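Local coordinates for protein proline iminopeptidase (Streptomyces halstedii, PDB 3WMR) that is an amidohydrolase that takes polyketide substrates into a hydrophobic tunnel, and is related to peptidases that release N-terminal proline from peptides, at residues 131-136 with 144-149; 99-104 with 136-141; 119-124 with 309-314; 258-263 with 271-276. All blocks are in the same frame, centred on the assembly; numbering follows the deposited sequence.

Contact 1: residues 131-136 with 144-149; sequences LGSVHA and RGLVVA
No aromatic ring takes part where L146 meets G132; the flat group is the peptide of G132, and L146 CD1 lies over one of its faces, almost straight above G132 C at 3.9 Å. Glycine suits this position, since a CB on G132 would come within about 3.1 Å of L146 CD1. The second branch, L146 CD2, lies between S133 CA at 4.0 Å and, a turn on, A136 CB at 3.9 Å. With CG anti to the backbone N (chi1 170°), L146 stands up from the strand and spreads its fork beneath the helix. V148, two residues on and on the same strand face, brings CG1 to 3.6 Å from S133 OG, an ordinary van der Waals touch. Cutting L146 back to an alanine is likely to open a gap beneath G132 and A136 and deprive the helix of its main apolar support here. Segment 131-136 runs back over segment 144-149 at 155°, as part of the connecting helix of the beta-alpha-beta crossover from strand 120-125 to strand 143-149. No hydrogen bond spans the contact, and S133 OG is satisfied within its own helix by G129 O; cohesion across the contact therefore comes from dispersion and burial alone.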
loop_
_atom_site.group_PDB
_atom_site.type_symbol
_atom_site.label_atom_id
_atom_site.label_comp_id
_atom_site.label_asym_id
_atom_site.label_seq_id
_atom_site.Cartn_x
_atom_site.Cartn_y
_atom_site.Cartn_z
ATOM N N LEU A 131 2.596 -6.821 2.968
ATOM C CA LEU A 131 4.043 -6.896 3.211
ATOM C C LEU A 131 4.367 -6.568 4.672
ATOM O O LEU A 131 5.076 -7.320 5.350
ATOM C CB LEU A 131 4.803 -5.954 2.247
ATOM C CG LEU A 131 6.337 -5.892 2.382
ATOM C CD1 LEU A 131 6.955 -7.247 2.081
ATOM C CD2 LEU A 131 6.941 -4.827 1.481
ATOM N N GLY A 132 3.833 -5.445 5.169
ATOM C CA GLY A 132 4.012 -5.079 6.579
ATOM C C GLY A 132 3.607 -6.174 7.549
ATOM O O GLY A 132 4.285 -6.392 8.557
ATOM N N SER A 133 2.506 -6.872 7.252
ATOM C CA SER A 133 2.014 -7.942 8.128
ATOM C C SER A 133 2.973 -9.127 8.142
ATOM O O SER A 133 3.232 -9.722 9.196
ATOM C CB SER A 133 0.644 -8.432 7.669
ATOM O OG SER A 133 -0.315 -7.410 7.775
ATOM N N VAL A 134 3.490 -9.472 6.965
ATOM C CA VAL A 134 4.462 -10.574 6.845
ATOM C C VAL A 134 5.716 -10.242 7.660
ATOM O O VAL A 134 6.221 -11.055 8.446
ATOM C CB VAL A 134 4.829 -10.841 5.364
ATOM C CG1 VAL A 134 5.930 -11.881 5.246
ATOM C CG2 VAL A 134 3.601 -11.291 4.586
ATOM N N HIS A 135 6.211 -9.032 7.469
ATOM C CA HIS A 135 7.324 -8.523 8.258
ATOM C C HIS A 135 7.054 -8.555 9.777
ATOM O O HIS A 135 7.883 -9.041 10.526
ATOM C CB HIS A 135 7.637 -7.110 7.808
ATOM C CG HIS A 135 8.736 -6.460 8.574
ATOM N ND1 HIS A 135 10.038 -6.430 8.121
ATOM C CD2 HIS A 135 8.732 -5.813 9.759
ATOM C CE1 HIS A 135 10.787 -5.786 8.996
ATOM N NE2 HIS A 135 10.019 -5.405 9.998
ATOM N N ALA A 136 5.899 -8.044 10.214
ATOM C CA ALA A 136 5.544 -8.019 11.631
ATOM C C ALA A 136 5.389 -9.431 12.233
ATOM O O ALA A 136 5.597 -9.616 13.429
ATOM C CB ALA A 136 4.269 -7.224 11.856
ATOM N N ARG A 144 7.629 -1.272 16.775
ATOM C CA ARG A 144 6.723 -0.780 17.828
ATOM C C ARG A 144 5.225 -0.955 17.558
ATOM O O ARG A 144 4.430 -1.072 18.495
ATOM C CB ARG A 144 6.954 0.713 18.057
ATOM C CG ARG A 144 8.219 1.029 18.812
ATOM C CD ARG A 144 8.498 2.520 18.841
ATOM N NE ARG A 144 8.018 3.155 20.045
ATOM C CZ ARG A 144 8.779 3.560 21.065
ATOM N NH1 ARG A 144 10.097 3.410 21.062
ATOM N NH2 ARG A 144 8.199 4.114 22.105
ATOM N N GLY A 145 4.840 -0.915 16.292
ATOM C CA GLY A 145 3.444 -0.914 15.898
ATOM C C GLY A 145 3.318 -1.109 14.402
ATOM O O GLY A 145 4.253 -0.845 13.657
ATOM N N LEU A 146 2.156 -1.570 13.968
ATOM C CA LEU A 146 1.868 -1.785 12.558
ATOM C C LEU A 146 0.539 -1.157 12.210
ATOM O O LEU A 146 -0.474 -1.414 12.877
ATOM C CB LEU A 146 1.770 -3.279 12.238
ATOM C CG LEU A 146 1.233 -3.690 10.855
ATOM C CD1 LEU A 146 2.162 -3.239 9.738
ATOM C CD2 LEU A 146 1.041 -5.217 10.822
ATOM N N VAL A 147 0.525 -0.387 11.134
ATOM C CA VAL A 147 -0.732 0.043 10.542
ATOM C C VAL A 147 -0.906 -0.634 9.178
ATOM O O VAL A 147 -0.004 -0.628 8.341
ATOM C CB VAL A 147 -0.813 1.558 10.378
ATOM C CG1 VAL A 147 -2.200 1.962 9.874
ATOM C CG2 VAL A 147 -0.491 2.233 11.702
ATOM N N VAL A 148 -2.067 -1.239 8.990
ATOM C CA VAL A 148 -2.455 -1.813 7.716
ATOM C C VAL A 148 -3.656 -1.007 7.223
ATOM O O VAL A 148 -4.777 -1.153 7.726
ATOM C CB VAL A 148 -2.754 -3.334 7.796
ATOM C CG1 VAL A 148 -1.499 -4.078 8.214
ATOM C CG2 VAL A 148 -3.911 -3.637 8.737
ATOM N N ALA A 149 -3.367 -0.137 6.254
ATOM C CA ALA A 149 -4.292 0.840 5.733
ATOM C C ALA A 149 -4.736 0.451 4.331
ATOM O O ALA A 149 -3.897 0.309 3.449
ATOM C CB ALA A 149 -3.612 2.203 5.685
#

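Contact 2: residues 99-104 with 136-141; sequences TVQLFE and AARRPA
E104 and R138 carry this contact, one from the inside and one from the solvent side. The tight part is the buried glutamate. Its CG stands anti to the carbonyl carbon (chi1 -70°), and the chain then runs extended toward helix 127-137, packing on L131 and V134 before the carboxylate appears above the guanidinium of R138. The two planes stand 85° apart, and E104 CD lies 3.4 Å above the guanidinium plane, near its rim. The bond is a salt bridge, E104 OE1 to R138 NH2 at 2.8 Å, but OE1 is modelled too near the guanidinium for that length to carry much weight. E104 OE2 is 3.3 Å from R138 NH2. The pairing would probably help a carboxylate in this sheltered place to stay charged. The loose part is the exposed arginine, whose long arm suits a surface position from which it must reach another helix; NH1 also makes a weak bond to V134 O. Q101, likewise exposed, lies nearby at the rim. T99 N-caps helix 100-113. The salt bridge thus ties helix 100-113 to the end of helix 127-137, the helix after the predicted nucleophile, as neighbours on one face of the alpha/beta hydrolase sheet.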
loop_
_atom_site.group_PDB
_atom_site.type_symbol
_atom_site.label_atom_id
_atom_site.label_comp_id
_atom_site.label_asym_id
_atom_site.label_seq_id
_atom_site.Cartn_x
_atom_site.Cartn_y
_atom_site.Cartn_z
ATOM N N THR A 99 9.067 -11.576 -6.104
ATOM C CA THR A 99 8.497 -12.355 -5.028
ATOM C C THR A 99 8.286 -11.489 -3.801
ATOM O O THR A 99 8.875 -10.415 -3.672
ATOM C CB THR A 99 9.462 -13.474 -4.624
ATOM O OG1 THR A 99 10.704 -12.877 -4.228
ATOM C CG2 THR A 99 9.695 -14.415 -5.802
ATOM N N VAL A 100 7.437 -11.973 -2.908
ATOM C CA VAL A 100 7.261 -11.358 -1.612
ATOM C C VAL A 100 8.592 -11.362 -0.835
ATOM O O VAL A 100 8.923 -10.390 -0.168
ATOM C CB VAL A 100 6.160 -12.079 -0.798
ATOM C CG1 VAL A 100 5.980 -11.426 0.568
ATOM C CG2 VAL A 100 4.852 -12.108 -1.579
ATOM N N GLN A 101 9.353 -12.458 -0.915
ATOM C CA GLN A 101 10.634 -12.553 -0.204
ATOM C C GLN A 101 11.586 -11.438 -0.614
ATOM O O GLN A 101 12.274 -10.857 0.218
ATOM C CB GLN A 101 11.310 -13.909 -0.449
ATOM C CG GLN A 101 12.602 -14.074 0.351
ATOM C CD GLN A 101 12.378 -14.013 1.860
ATOM O OE1 GLN A 101 13.041 -13.247 2.581
ATOM N NE2 GLN A 101 11.446 -14.839 2.352
ATOM N N LEU A 102 11.619 -11.140 -1.906
ATOM C CA LEU A 102 12.431 -10.051 -2.424
ATOM C C LEU A 102 12.154 -8.745 -1.676
ATOM O O LEU A 102 13.084 -8.064 -1.221
ATOM C CB LEU A 102 12.140 -9.846 -3.905
ATOM C CG LEU A 102 12.943 -8.757 -4.618
ATOM C CD1 LEU A 102 14.398 -9.188 -4.718
ATOM C CD2 LEU A 102 12.349 -8.480 -5.990
ATOM N N PHE A 103 10.875 -8.398 -1.563
ATOM C CA PHE A 103 10.489 -7.122 -0.978
ATOM C C PHE A 103 10.631 -7.108 0.527
ATOM O O PHE A 103 10.880 -6.045 1.095
ATOM C CB PHE A 103 9.070 -6.730 -1.413
ATOM C CG PHE A 103 8.984 -6.415 -2.867
ATOM C CD1 PHE A 103 9.546 -5.254 -3.357
ATOM C CD2 PHE A 103 8.421 -7.311 -3.760
ATOM C CE1 PHE A 103 9.516 -4.963 -4.705
ATOM C CE2 PHE A 103 8.378 -7.018 -5.113
ATOM C CZ PHE A 103 8.934 -5.844 -5.586
ATOM N N GLU A 104 10.467 -8.262 1.178
ATOM C CA GLU A 104 10.786 -8.389 2.613
ATOM C C GLU A 104 12.262 -8.117 2.867
ATOM O O GLU A 104 12.623 -7.448 3.828
ATOM C CB GLU A 104 10.530 -9.803 3.125
ATOM C CG GLU A 104 9.085 -10.225 3.225
ATOM C CD GLU A 104 8.994 -11.638 3.770
ATOM O OE1 GLU A 104 9.376 -11.837 4.937
ATOM O OE2 GLU A 104 8.558 -12.544 3.035
ATOM N N ALA A 136 5.899 -8.044 10.214
ATOM C CA ALA A 136 5.544 -8.019 11.631
ATOM C C ALA A 136 5.389 -9.431 12.233
ATOM O O ALA A 136 5.597 -9.616 13.429
ATOM C CB ALA A 136 4.269 -7.224 11.856
ATOM N N ALA A 137 5.042 -10.406 11.398
ATOM C CA ALA A 137 4.767 -11.757 11.862
ATOM C C ALA A 137 6.048 -12.506 12.235
ATOM O O ALA A 137 6.000 -13.470 12.982
ATOM C CB ALA A 137 3.977 -12.526 10.815
ATOM N N ARG A 138 7.182 -12.022 11.749
ATOM C CA ARG A 138 8.488 -12.541 12.138
ATOM C C ARG A 138 8.981 -11.975 13.458
ATOM O O ARG A 138 10.053 -12.346 13.926
ATOM C CB ARG A 138 9.504 -12.242 11.038
ATOM C CG ARG A 138 9.058 -12.797 9.704
ATOM C CD ARG A 138 10.060 -12.524 8.603
ATOM N NE ARG A 138 9.877 -13.301 7.359
ATOM C CZ ARG A 138 8.733 -13.773 6.842
ATOM N NH1 ARG A 138 7.543 -13.580 7.405
ATOM N NH2 ARG A 138 8.785 -14.443 5.697
ATOM N N ARG A 139 8.213 -11.055 14.042
ATOM C CA ARG A 139 8.476 -10.540 15.371
ATOM C C ARG A 139 9.852 -9.888 15.486
ATOM O O ARG A 139 10.641 -10.250 16.367
ATOM C CB ARG A 139 8.300 -11.659 16.426
ATOM C CG ARG A 139 6.869 -12.189 16.496
ATOM C CD ARG A 139 6.731 -13.365 17.463
ATOM N NE ARG A 139 5.332 -13.725 17.688
ATOM C CZ ARG A 139 4.907 -14.659 18.544
ATOM N NH1 ARG A 139 5.769 -15.345 19.283
ATOM N NH2 ARG A 139 3.609 -14.917 18.666
ATOM N N PRO A 140 10.153 -8.923 14.602
ATOM C CA PRO A 140 11.434 -8.224 14.693
ATOM C C PRO A 140 11.461 -7.322 15.932
ATOM O O PRO A 140 10.423 -6.774 16.318
ATOM C CB PRO A 140 11.453 -7.375 13.412
ATOM C CG PRO A 140 10.020 -7.072 13.157
ATOM C CD PRO A 140 9.230 -8.251 13.662
ATOM N N ALA A 141 12.636 -7.170 16.536
ATOM C CA ALA A 141 12.772 -6.529 17.851
ATOM C C ALA A 141 12.450 -5.038 17.865
ATOM O O ALA A 141 11.895 -4.521 18.843
ATOM C CB ALA A 141 14.185 -6.765 18.398
#

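Contact 3: residues 119-124 with 309-314; sequences DYVLFG and DYLESL
V121 carries CG1 anti to its own N (chi1 -179°), and from that setting both methyls face segment 309-314, while L311 and L314, each with CG anti to the carbonyl carbon, send their forks back to meet them. This is the packing of the C-terminal helix of an alpha/beta hydrolase against a central strand, the one that ends at the nucleophile elbow pattern containing G124 and the predicted nucleophile S126. V121 CG1 touches L311 CD2 at 3.7 Å, the two side chains passing at a slant, so that one branch of the leucine does the work; L311 also packs on V49 and W74. V121 CG2 and L314 CD1 approach tip to tip at 3.9 Å, and L314 CD1 also comes to 4.1 Å from V121 CG1, which wedges this methyl against both branches of the valine. Y310 contributes less. V121 CG1 sits near the plane of its ring, at the edge, 4.4 Å from CE2, while the phenol OH is hydrogen-bonded to P257 O, which satisfies it. A beta-branched valine suits the strand, offering two methyls at short range, whereas the leucines reach across from segment 309-314. No polar bond joins the two segments. Within 309-314, L314 N bonds to L311 O, and S313 OG, which is also bonded to R284 NH1, donates to Y310 O at 2.8 Å, in the carbonyl plane on a lone pair, with a C=O...donor angle of 145°.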
loop_
_atom_site.group_PDB
_atom_site.type_symbol
_atom_site.label_atom_id
_atom_site.label_comp_id
_atom_site.label_asym_id
_atom_site.label_seq_id
_atom_site.Cartn_x
_atom_site.Cartn_y
_atom_site.Cartn_z
ATOM N N ASP A 119 14.369 0.629 16.156
ATOM C CA ASP A 119 13.169 1.312 16.631
ATOM C C ASP A 119 12.385 2.000 15.497
ATOM O O ASP A 119 12.865 2.972 14.913
ATOM C CB ASP A 119 13.551 2.354 17.681
ATOM C CG ASP A 119 12.361 2.849 18.450
ATOM O OD1 ASP A 119 11.272 2.288 18.272
ATOM O OD2 ASP A 119 12.498 3.797 19.224
ATOM N N TYR A 120 11.197 1.486 15.178
ATOM C CA TYR A 120 10.441 1.976 14.022
ATOM C C TYR A 120 8.977 1.547 14.111
ATOM O O TYR A 120 8.655 0.596 14.821
ATOM C CB TYR A 120 11.076 1.519 12.695
ATOM C CG TYR A 120 11.126 0.014 12.487
ATOM C CD1 TYR A 120 12.067 -0.756 13.145
ATOM C CD2 TYR A 120 10.225 -0.633 11.645
ATOM C CE1 TYR A 120 12.116 -2.142 12.987
ATOM C CE2 TYR A 120 10.267 -2.026 11.474
ATOM C CZ TYR A 120 11.210 -2.776 12.157
ATOM O OH TYR A 120 11.267 -4.155 11.980
ATOM N N VAL A 121 8.104 2.297 13.441
ATOM C CA VAL A 121 6.689 1.958 13.277
ATOM C C VAL A 121 6.483 1.715 11.782
ATOM O O VAL A 121 7.124 2.370 10.964
ATOM C CB VAL A 121 5.793 3.096 13.808
ATOM C CG1 VAL A 121 4.307 2.786 13.677
ATOM C CG2 VAL A 121 6.126 3.383 15.263
ATOM N N LEU A 122 5.656 0.739 11.418
ATOM C CA LEU A 122 5.343 0.493 10.007
ATOM C C LEU A 122 3.913 0.883 9.672
ATOM O O LEU A 122 2.976 0.528 10.398
ATOM C CB LEU A 122 5.531 -0.981 9.625
ATOM C CG LEU A 122 6.909 -1.630 9.554
ATOM C CD1 LEU A 122 6.730 -3.043 9.020
ATOM C CD2 LEU A 122 7.865 -0.856 8.663
ATOM N N PHE A 123 3.765 1.638 8.576
ATOM C CA PHE A 123 2.463 1.935 7.964
ATOM C C PHE A 123 2.506 1.313 6.581
ATOM O O PHE A 123 3.391 1.613 5.784
ATOM C CB PHE A 123 2.267 3.443 7.861
ATOM C CG PHE A 123 1.020 3.863 7.133
ATOM C CD1 PHE A 123 -0.142 4.130 7.824
ATOM C CD2 PHE A 123 1.026 4.021 5.753
ATOM C CE1 PHE A 123 -1.283 4.547 7.151
ATOM C CE2 PHE A 123 -0.118 4.457 5.064
ATOM C CZ PHE A 123 -1.266 4.715 5.765
ATOM N N GLY A 124 1.579 0.418 6.294
ATOM C CA GLY A 124 1.579 -0.277 5.017
ATOM C C GLY A 124 0.246 -0.031 4.365
ATOM O O GLY A 124 -0.773 -0.339 4.943
ATOM N N ASP A 309 -3.225 9.956 16.896
ATOM C CA ASP A 309 -3.842 9.309 18.062
ATOM C C ASP A 309 -3.281 7.890 18.287
ATOM O O ASP A 309 -2.907 7.521 19.404
ATOM C CB ASP A 309 -5.359 9.272 17.872
ATOM C CG ASP A 309 -6.097 8.813 19.112
ATOM O OD1 ASP A 309 -6.484 9.688 19.922
ATOM O OD2 ASP A 309 -6.291 7.582 19.280
ATOM N N TYR A 310 -3.201 7.110 17.213
ATOM C CA TYR A 310 -2.617 5.772 17.285
ATOM C C TYR A 310 -1.123 5.870 17.628
ATOM O O TYR A 310 -0.633 5.183 18.540
ATOM C CB TYR A 310 -2.808 5.019 15.952
ATOM C CG TYR A 310 -1.911 3.810 15.836
ATOM C CD1 TYR A 310 -2.233 2.620 16.491
ATOM C CD2 TYR A 310 -0.713 3.871 15.137
ATOM C CE1 TYR A 310 -1.401 1.515 16.431
ATOM C CE2 TYR A 310 0.126 2.774 15.072
ATOM C CZ TYR A 310 -0.219 1.592 15.724
ATOM O OH TYR A 310 0.617 0.484 15.653
ATOM N N LEU A 311 -0.394 6.719 16.902
ATOM C CA LEU A 311 1.060 6.819 17.089
ATOM C C LEU A 311 1.451 7.238 18.524
ATOM O O LEU A 311 2.424 6.722 19.078
ATOM C CB LEU A 311 1.702 7.762 16.040
ATOM C CG LEU A 311 1.756 7.265 14.585
ATOM C CD1 LEU A 311 2.196 8.387 13.668
ATOM C CD2 LEU A 311 2.692 6.074 14.419
ATOM N N GLU A 312 0.686 8.141 19.133
ATOM C CA GLU A 312 0.973 8.599 20.495
ATOM C C GLU A 312 0.811 7.486 21.544
ATOM O O GLU A 312 1.513 7.496 22.547
ATOM C CB GLU A 312 0.126 9.822 20.870
ATOM C CG GLU A 312 0.557 11.114 20.181
ATOM C CD GLU A 312 1.920 11.619 20.629
ATOM O OE1 GLU A 312 2.156 11.707 21.852
ATOM O OE2 GLU A 312 2.757 11.933 19.750
ATOM N N SER A 313 -0.071 6.518 21.301
ATOM C CA SER A 313 -0.222 5.378 22.218
ATOM C C SER A 313 1.042 4.522 22.290
ATOM O O SER A 313 1.186 3.737 23.212
ATOM C CB SER A 313 -1.447 4.505 21.855
ATOM O OG SER A 313 -1.201 3.636 20.755
ATOM N N LEU A 314 1.955 4.688 21.330
ATOM C CA LEU A 314 3.191 3.908 21.258
ATOM C C LEU A 314 4.418 4.576 21.878
ATOM O O LEU A 314 5.488 3.998 21.812
ATOM C CB LEU A 314 3.534 3.595 19.797
ATOM C CG LEU A 314 2.449 2.974 18.942
ATOM C CD1 LEU A 314 2.957 2.868 17.516
ATOM C CD2 LEU A 314 2.063 1.612 19.506
#

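Contact 4: residues 258-263 with 271-276; sequences TMVLIG and ATVKPF
V260 rises from strand 258-263 toward V273 and F276 of helix 270-279, and the two segments run almost antiparallel (175°) with axes 9.7 Å apart, as strand and helix of a beta-alpha-beta unit in the alpha/beta hydrolase fold. From CB, which points at the helix, the side chain divides. V260 CG1, anti to the backbone N (chi1 176°), goes to V273, where it lies 3.8 Å from CB and 4.0 Å from CG2. V260 CG2 turns to the next turn of the helix and rests 3.6 Å from F276 CB, with F276 CG a little farther at 4.2 Å; it meets CB and the near end of the ring, and the phenylalanine also packs on V148 and L251. One short branched side chain thus fills the hollow between two helical residues three apart. Trimming V260 to an alanine would probably cost F276 CB its partner on the strand, leave V273 with I262 alone, and open a gap between them. Both layers are apolar and buried, which is why branched aliphatic residues suit them. Farther along, the strand leads to G263, whose N bonds to the predicted active-site residue D266. P275 has no N-H to give the preceding turn, and the helix is kinked here, with F276 N making a weak bond to V273 O. Toward the other end of the contact, I262 CG2 and V273 CG1 meet tip to tip at 3.7 Å.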
loop_
_atom_site.group_PDB
_atom_site.type_symbol
_atom_site.label_atom_id
_atom_site.label_comp_id
_atom_site.label_asym_id
_atom_site.label_seq_id
_atom_site.Cartn_x
_atom_site.Cartn_y
_atom_site.Cartn_z
ATOM N N THR A 258 -1.655 -3.212 16.459
ATOM C CA THR A 258 -1.917 -3.077 15.049
ATOM C C THR A 258 -3.184 -2.258 14.855
ATOM O O THR A 258 -4.143 -2.389 15.635
ATOM C CB THR A 258 -2.048 -4.471 14.400
ATOM O OG1 THR A 258 -0.812 -5.185 14.567
ATOM C CG2 THR A 258 -2.375 -4.352 12.903
ATOM N N MET A 259 -3.191 -1.394 13.839
ATOM C CA MET A 259 -4.408 -0.635 13.506
ATOM C C MET A 259 -4.841 -0.945 12.071
ATOM O O MET A 259 -4.022 -0.858 11.146
ATOM C CB MET A 259 -4.218 0.883 13.662
ATOM C CG MET A 259 -5.482 1.667 13.318
ATOM S SD MET A 259 -5.509 3.435 13.731
ATOM C CE MET A 259 -3.975 3.940 12.966
ATOM N N VAL A 260 -6.118 -1.315 11.903
ATOM C CA VAL A 260 -6.724 -1.464 10.588
ATOM C C VAL A 260 -7.464 -0.172 10.274
ATOM O O VAL A 260 -8.318 0.247 11.055
ATOM C CB VAL A 260 -7.718 -2.633 10.537
ATOM C CG1 VAL A 260 -8.403 -2.701 9.173
ATOM C CG2 VAL A 260 -7.008 -3.946 10.860
ATOM N N LEU A 261 -7.115 0.451 9.153
ATOM C CA LEU A 261 -7.696 1.721 8.747
ATOM C C LEU A 261 -8.128 1.577 7.306
ATOM O O LEU A 261 -7.295 1.325 6.434
ATOM C CB LEU A 261 -6.678 2.854 8.883
ATOM C CG LEU A 261 -7.200 4.292 8.675
ATOM C CD1 LEU A 261 -6.393 5.244 9.545
ATOM C CD2 LEU A 261 -7.153 4.748 7.224
ATOM N N ILE A 262 -9.430 1.725 7.067
ATOM C CA ILE A 262 -9.979 1.673 5.725
ATOM C C ILE A 262 -10.933 2.839 5.546
ATOM O O ILE A 262 -11.315 3.520 6.527
ATOM C CB ILE A 262 -10.714 0.336 5.442
ATOM C CG1 ILE A 262 -11.874 0.145 6.429
ATOM C CG2 ILE A 262 -9.762 -0.857 5.539
ATOM C CD1 ILE A 262 -12.789 -1.002 6.083
ATOM N N GLY A 263 -11.289 3.104 4.294
ATOM C CA GLY A 263 -12.381 4.042 3.992
ATOM C C GLY A 263 -13.704 3.301 3.959
ATOM O O GLY A 263 -13.737 2.114 3.645
ATOM N N ALA A 271 -15.192 -6.807 4.669
ATOM C CA ALA A 271 -14.938 -8.241 4.488
ATOM C C ALA A 271 -13.468 -8.594 4.217
ATOM O O ALA A 271 -12.986 -9.645 4.659
ATOM C CB ALA A 271 -15.822 -8.801 3.376
ATOM N N THR A 272 -12.761 -7.746 3.483
ATOM C CA THR A 272 -11.355 -8.045 3.119
ATOM C C THR A 272 -10.431 -7.908 4.319
ATOM O O THR A 272 -9.431 -8.600 4.404
ATOM C CB THR A 272 -10.789 -7.137 1.999
ATOM O OG1 THR A 272 -10.751 -5.776 2.440
ATOM C CG2 THR A 272 -11.603 -7.245 0.727
ATOM N N VAL A 273 -10.782 -7.020 5.254
ATOM C CA VAL A 273 -9.954 -6.792 6.437
ATOM C C VAL A 273 -10.398 -7.589 7.672
ATOM O O VAL A 273 -9.733 -7.556 8.692
ATOM C CB VAL A 273 -9.865 -5.291 6.794
ATOM C CG1 VAL A 273 -9.337 -4.493 5.618
ATOM C CG2 VAL A 273 -11.201 -4.737 7.263
ATOM N N LYS A 274 -11.498 -8.325 7.577
ATOM C CA LYS A 274 -12.026 -9.063 8.724
ATOM C C LYS A 274 -11.028 -10.051 9.350
ATOM O O LYS A 274 -10.958 -10.147 10.580
ATOM C CB LYS A 274 -13.337 -9.781 8.356
ATOM C CG LYS A 274 -14.147 -10.237 9.562
ATOM C CD LYS A 274 -15.626 -10.357 9.203
ATOM C CE LYS A 274 -16.479 -10.754 10.400
ATOM N NZ LYS A 274 -15.982 -12.004 11.043
ATOM N N PRO A 275 -10.245 -10.771 8.523
ATOM C CA PRO A 275 -9.246 -11.629 9.139
ATOM C C PRO A 275 -8.241 -10.880 10.049
ATOM O O PRO A 275 -7.790 -11.465 11.017
ATOM C CB PRO A 275 -8.549 -12.270 7.933
ATOM C CG PRO A 275 -9.574 -12.247 6.859
ATOM C CD PRO A 275 -10.244 -10.917 7.053
ATOM N N PHE A 276 -7.895 -9.609 9.754
ATOM C CA PHE A 276 -7.021 -8.848 10.668
ATOM C C PHE A 276 -7.706 -8.698 12.023
ATOM O O PHE A 276 -7.099 -8.911 13.072
ATOM C CB PHE A 276 -6.681 -7.453 10.145
ATOM C CG PHE A 276 -5.782 -7.438 8.948
ATOM C CD1 PHE A 276 -4.440 -7.730 9.073
ATOM C CD2 PHE A 276 -6.266 -7.042 7.712
ATOM C CE1 PHE A 276 -3.608 -7.695 7.973
ATOM C CE2 PHE A 276 -5.439 -7.001 6.604
ATOM C CZ PHE A 276 -4.106 -7.314 6.734
#

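How the contacts relate
Contacts 1, 3 and 4 are core contacts that press helices onto one sheet through mainly apolar side chains; contact 2 lies farther out and is the charged one, joining a helix to the residue just after another. Contacts 1 and 2 share helix 127-137, whose inner side faces the sheet and whose outer side, at V134, packs on E104. Contacts 1 and 4 cover the same sheet face: their strands are hydrogen-bonded neighbours, and S133 OG lies 3.3 Å from F276 CE1. Contact 3 covers the opposite face, where Y310 packs on V147 and M259. Its strand still pairs with that of contact 1, V147 N bonding to L122 O, and Y120 OH reaches H135 NE2.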